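Local coordinates for alkyltransferase-like protein 1 (Schizosaccharomyces pombe, PDB 3GVA) that recognises O(6)-alkylguanine in DNA, bends the duplex and flips the damaged base into a hydrophobic pocket, presenting the lesion to nucleotide excision repair, at residues Y11-E16 and G26-Y31; D80-E83 and E88-Q91. All blocks are in the same frame, centred on the assembly; numbering follows the deposited sequence.

Interaction 1 (Y11-E16 and G26-Y31); sequences YDAVCE and GEIARY
The ring of Y31 meets segment 11-16 with its edge: A13 CB and E16 OE1 both lie near the ring plane, whose CD2-CE2 side is turned to them. A13 CB sits 4.0 Å from Y31 CD2, and farther along that edge E16 OE1 stands 3.4 Å from Y31 CE2. The carboxylate plane is tilted 54° from the ring, and the phenol gives E16 OE1 a weak hydrogen bond from Y31 OH at 3.4 Å. Within helix 25-31, and without part in the contact, the R30 guanidinium has G26 O over one face and E27 OE1, salt-bridged to R30 NH2 at 2.7 Å, at its edge. With CG anti to the backbone N (chi1 -180°), Y31 reaches away from its own helix and across to A13 and E16. W106 packs edge-to-face with the same ring. A serine in place of Y31 would probably leave E16 without its phenol partner and open a gap beside A13 and W106. Deeper in, I28 sends its CG2 branch to A13 CB, 3.9 Å away, so one small methyl serves both I28 and Y31 and lets the backbones come to 6.8 Å between the CA atoms of A13 and I28. The contact joins helices 3-14 and 25-31 of the MGMT-family DNA-binding domain, of helix-turn-helix class; Y25, inferred to be required for phosphate rotation and nucleotide flipping, begins the second helix.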
loop_
_atom_site.group_PDB
_atom_site.type_symbol
_atom_site.label_atom_id
_atom_site.label_comp_id
_atom_site.label_asym_id
_atom_site.label_seq_id
_atom_site.Cartn_x
_atom_site.Cartn_y
_atom_site.Cartn_z
ATOM N N TYR A 11 10.292 -4.483 1.476
ATOM C CA TYR A 11 10.553 -3.076 1.186
ATOM C C TYR A 11 11.141 -2.889 -0.201
ATOM O O TYR A 11 10.790 -1.938 -0.891
ATOM C CB TYR A 11 11.470 -2.454 2.250
ATOM C CG TYR A 11 10.922 -2.617 3.657
ATOM C CD1 TYR A 11 9.544 -2.757 3.881
ATOM C CD2 TYR A 11 11.772 -2.645 4.761
ATOM C CE1 TYR A 11 9.033 -2.926 5.169
ATOM C CE2 TYR A 11 11.275 -2.807 6.053
ATOM C CZ TYR A 11 9.905 -2.949 6.246
ATOM O OH TYR A 11 9.408 -3.122 7.514
ATOM N N ASP A 12 12.021 -3.803 -0.609
ATOM C CA ASP A 12 12.624 -3.745 -1.935
ATOM C C ASP A 12 11.521 -3.823 -2.970
ATOM O O ASP A 12 11.532 -3.101 -3.963
ATOM C CB ASP A 12 13.573 -4.927 -2.179
ATOM C CG ASP A 12 14.908 -4.755 -1.506
ATOM O OD1 ASP A 12 15.416 -3.619 -1.495
ATOM O OD2 ASP A 12 15.461 -5.758 -1.005
ATOM N N ALA A 13 10.568 -4.714 -2.733
ATOM C CA ALA A 13 9.465 -4.889 -3.661
ATOM C C ALA A 13 8.596 -3.639 -3.735
ATOM O O ALA A 13 8.195 -3.225 -4.822
ATOM C CB ALA A 13 8.622 -6.106 -3.256
ATOM N N VAL A 14 8.301 -3.040 -2.586
ATOM C CA VAL A 14 7.474 -1.838 -2.559
ATOM C C VAL A 14 8.183 -0.687 -3.294
ATOM O O VAL A 14 7.552 0.092 -4.015
ATOM C CB VAL A 14 7.149 -1.414 -1.098
ATOM C CG1 VAL A 14 6.355 -0.114 -1.096
ATOM C CG2 VAL A 14 6.348 -2.520 -0.399
ATOM N N CYS A 15 9.495 -0.591 -3.117
ATOM C CA CYS A 15 10.275 0.454 -3.780
ATOM C C CYS A 15 10.176 0.322 -5.297
ATOM O O CYS A 15 10.516 1.246 -6.032
ATOM C CB CYS A 15 11.749 0.377 -3.362
ATOM S SG CYS A 15 12.080 0.948 -1.683
ATOM N N GLU A 16 9.715 -0.830 -5.767
ATOM C CA GLU A 16 9.574 -1.040 -7.202
ATOM C C GLU A 16 8.217 -0.634 -7.772
ATOM O O GLU A 16 8.080 -0.518 -8.985
ATOM C CB GLU A 16 9.864 -2.492 -7.552
ATOM C CG GLU A 16 11.328 -2.843 -7.449
ATOM C CD GLU A 16 11.596 -4.266 -7.868
ATOM O OE1 GLU A 16 11.170 -5.189 -7.143
ATOM O OE2 GLU A 16 12.224 -4.462 -8.932
ATOM N N GLY A 26 -1.129 -8.950 -0.672
ATOM C CA GLY A 26 -1.196 -10.211 -1.391
ATOM C C GLY A 26 -0.377 -10.223 -2.664
ATOM O O GLY A 26 0.343 -11.183 -2.942
ATOM N N GLU A 27 -0.494 -9.156 -3.446
ATOM C CA GLU A 27 0.246 -9.043 -4.697
ATOM C C GLU A 27 1.746 -9.039 -4.438
ATOM O O GLU A 27 2.509 -9.715 -5.128
ATOM C CB GLU A 27 -0.149 -7.756 -5.428
ATOM C CG GLU A 27 -1.532 -7.777 -6.035
ATOM C CD GLU A 27 -1.643 -8.766 -7.179
ATOM O OE1 GLU A 27 -2.345 -9.786 -7.024
ATOM O OE2 GLU A 27 -1.019 -8.526 -8.232
ATOM N N ILE A 28 2.172 -8.276 -3.439
ATOM C CA ILE A 28 3.594 -8.190 -3.122
ATOM C C ILE A 28 4.123 -9.540 -2.660
ATOM O O ILE A 28 5.207 -9.963 -3.075
ATOM C CB ILE A 28 3.857 -7.131 -2.032
ATOM C CG1 ILE A 28 3.520 -5.738 -2.574
ATOM C CG2 ILE A 28 5.307 -7.207 -1.553
ATOM C CD1 ILE A 28 4.403 -5.267 -3.728
ATOM N N ALA A 29 3.359 -10.217 -1.810
ATOM C CA ALA A 29 3.770 -11.522 -1.300
ATOM C C ALA A 29 3.980 -12.502 -2.446
ATOM O O ALA A 29 4.942 -13.259 -2.450
ATOM C CB ALA A 29 2.727 -12.060 -0.330
ATOM N N ARG A 30 3.082 -12.480 -3.424
ATOM C CA ARG A 30 3.196 -13.367 -4.575
ATOM C C ARG A 30 4.347 -12.910 -5.468
ATOM O O ARG A 30 5.013 -13.725 -6.114
ATOM C CB ARG A 30 1.880 -13.385 -5.368
ATOM C CG ARG A 30 0.723 -14.097 -4.660
ATOM C CD ARG A 30 -0.519 -14.226 -5.557
ATOM N NE ARG A 30 -1.308 -12.994 -5.660
ATOM C CZ ARG A 30 -2.117 -12.534 -4.706
ATOM N NH1 ARG A 30 -2.252 -13.196 -3.562
ATOM N NH2 ARG A 30 -2.802 -11.409 -4.894
ATOM N N TYR A 31 4.589 -11.604 -5.486
ATOM C CA TYR A 31 5.664 -11.042 -6.297
ATOM C C TYR A 31 7.061 -11.422 -5.786
ATOM O O TYR A 31 7.971 -11.651 -6.580
ATOM C CB TYR A 31 5.546 -9.518 -6.348
ATOM C CG TYR A 31 6.623 -8.862 -7.176
ATOM C CD1 TYR A 31 6.695 -9.072 -8.550
ATOM C CD2 TYR A 31 7.567 -8.020 -6.587
ATOM C CE1 TYR A 31 7.678 -8.459 -9.319
ATOM C CE2 TYR A 31 8.552 -7.405 -7.347
ATOM C CZ TYR A 31 8.598 -7.628 -8.712
ATOM O OH TYR A 31 9.557 -7.008 -9.473
#

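Interaction 2 (D80-E83 and E88-Q91); sequences DRLE and EIYQ
I89 CD1 carries the contact: it lies 3.7 Å from E83 CG and 3.9 Å from L82 CB, touching two successive residues of helix 73-84. With E83 it is the aliphatic part of the acid that is met, the two side chains crossing at about a right angle, and I89 CG1 adds a looser approach of 4.1 Å to E83 CG. I89 has CG1 anti to its carbonyl carbon (chi1 -63°) and a fully extended end (chi2 179°), which carries the terminal methyl across to the helix.

Next outward comes a water bridge. One water donates to E83 OE2 at 2.7 Å and accepts from I89 N at 2.8 Å, so the backbone amide of the same isoleucine is tied to the carboxylate whose stem its side chain covers. The other carboxylate oxygen, E83 OE1, is held by a salt bridge to K79 one turn earlier, which probably limits rotation of the acid and keeps OE2 turned to the water.

Farther out, L82 leans on V22 and I89 on Y97 of the partner strand 97-98, while Y104 OH accepts a hydrogen bond from E88 N; Y90 and K98 pair through their backbones in the small antiparallel sheet. The last turn of helix 73-84 and the hairpin of strands 90-91 and 97-98 are thus joined by a narrow apolar touch with a water-bridged polar margin. No direct hydrogen bond links the two segments, so their polar connection runs through a solvent molecule and probably tolerates small shifts.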
loop_
_atom_site.group_PDB
_atom_site.type_symbol
_atom_site.label_atom_id
_atom_site.label_comp_id
_atom_site.label_asym_id
_atom_site.label_seq_id
_atom_site.Cartn_x
_atom_site.Cartn_y
_atom_site.Cartn_z
ATOM N N ASP A 80 -2.998 12.099 0.736
ATOM C CA ASP A 80 -2.267 13.244 0.193
ATOM C C ASP A 80 -1.226 12.806 -0.835
ATOM O O ASP A 80 -1.120 13.381 -1.920
ATOM C CB ASP A 80 -1.552 14.011 1.312
ATOM C CG ASP A 80 -2.452 15.024 2.016
ATOM O OD1 ASP A 80 -3.622 15.176 1.624
ATOM O OD2 ASP A 80 -1.978 15.680 2.969
ATOM N N ARG A 81 -0.457 11.784 -0.482
ATOM C CA ARG A 81 0.586 11.289 -1.358
ATOM C C ARG A 81 0.060 10.628 -2.615
ATOM O O ARG A 81 0.618 10.820 -3.690
ATOM C CB ARG A 81 1.492 10.327 -0.598
ATOM C CG ARG A 81 2.082 10.938 0.659
ATOM C CD ARG A 81 3.152 10.047 1.263
ATOM N NE ARG A 81 3.550 10.494 2.594
ATOM C CZ ARG A 81 4.712 10.188 3.165
ATOM N NH1 ARG A 81 5.592 9.440 2.512
ATOM N NH2 ARG A 81 4.994 10.624 4.385
ATOM N N LEU A 82 -1.010 9.850 -2.493
ATOM C CA LEU A 82 -1.575 9.203 -3.671
ATOM C C LEU A 82 -2.121 10.250 -4.653
ATOM O O LEU A 82 -1.890 10.173 -5.865
ATOM C CB LEU A 82 -2.685 8.230 -3.260
ATOM C CG LEU A 82 -2.159 6.904 -2.690
ATOM C CD1 LEU A 82 -3.308 6.034 -2.167
ATOM C CD2 LEU A 82 -1.389 6.182 -3.793
ATOM N N GLU A 83 -2.845 11.232 -4.133
ATOM C CA GLU A 83 -3.392 12.269 -4.998
ATOM C C GLU A 83 -2.286 13.026 -5.748
ATOM O O GLU A 83 -2.470 13.407 -6.904
ATOM C CB GLU A 83 -4.265 13.228 -4.183
ATOM C CG GLU A 83 -5.551 12.556 -3.695
ATOM C CD GLU A 83 -6.559 13.524 -3.110
ATOM O OE1 GLU A 83 -6.236 14.179 -2.100
ATOM O OE2 GLU A 83 -7.678 13.632 -3.659
ATOM N N GLU A 88 -6.946 9.188 -8.518
ATOM C CA GLU A 88 -8.260 9.756 -8.248
ATOM C C GLU A 88 -8.811 9.032 -7.034
ATOM O O GLU A 88 -8.894 7.802 -7.022
ATOM C CB GLU A 88 -9.186 9.542 -9.451
ATOM C CG GLU A 88 -10.576 10.139 -9.311
ATOM C CD GLU A 88 -10.552 11.645 -9.118
ATOM O OE1 GLU A 88 -9.659 12.313 -9.681
ATOM O OE2 GLU A 88 -11.437 12.166 -8.413
ATOM N N ILE A 89 -9.183 9.798 -6.015
ATOM C CA ILE A 89 -9.702 9.226 -4.786
ATOM C C ILE A 89 -11.074 9.776 -4.469
ATOM O O ILE A 89 -11.275 10.988 -4.464
ATOM C CB ILE A 89 -8.756 9.530 -3.595
ATOM C CG1 ILE A 89 -7.403 8.859 -3.833
ATOM C CG2 ILE A 89 -9.362 9.018 -2.284
ATOM C CD1 ILE A 89 -6.398 9.105 -2.737
ATOM N N TYR A 90 -12.025 8.882 -4.226
ATOM C CA TYR A 90 -13.367 9.312 -3.883
ATOM C C TYR A 90 -13.710 8.833 -2.485
ATOM O O TYR A 90 -12.943 8.087 -1.874
ATOM C CB TYR A 90 -14.394 8.808 -4.898
ATOM C CG TYR A 90 -14.334 7.337 -5.233
ATOM C CD1 TYR A 90 -13.582 6.881 -6.312
ATOM C CD2 TYR A 90 -15.089 6.408 -4.515
ATOM C CE1 TYR A 90 -13.590 5.528 -6.681
ATOM C CE2 TYR A 90 -15.105 5.054 -4.872
ATOM C CZ TYR A 90 -14.356 4.622 -5.955
ATOM O OH TYR A 90 -14.371 3.287 -6.308
ATOM N N GLN A 91 -14.853 9.273 -1.970
ATOM C CA GLN A 91 -15.261 8.899 -0.625
ATOM C C GLN A 91 -16.553 8.093 -0.648
ATOM O O GLN A 91 -17.530 8.497 -1.280
ATOM C CB GLN A 91 -15.423 10.165 0.228
ATOM C CG GLN A 91 -15.836 9.912 1.669
ATOM C CD GLN A 91 -15.688 11.147 2.536
ATOM O OE1 GLN A 91 -15.936 12.265 2.091
ATOM N NE2 GLN A 91 -15.291 10.947 3.790
HETATM O O HOH W 1 -8.293 12.473 -5.975
#

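In the fold
Both contacts are small and partly buried, on opposite sides of the chain's centre, about 21 Å apart between centres, with no shared element. Interaction 1 packs helix 3-14 against helix 25-31, with two of four touching residues buried; interaction 2 sets helix 73-84 against segment 88-91, which carries strand 90-91, with one of three. Each combines an apolar inner part with a glutamate at its exposed border, but the acid is used differently: a weak direct bond from a phenol in the first, a water bridge to a backbone amide in the second. The I28 side chain is about 6 Å from that of Y25, the I89 side chain about 10 Å from that of R69.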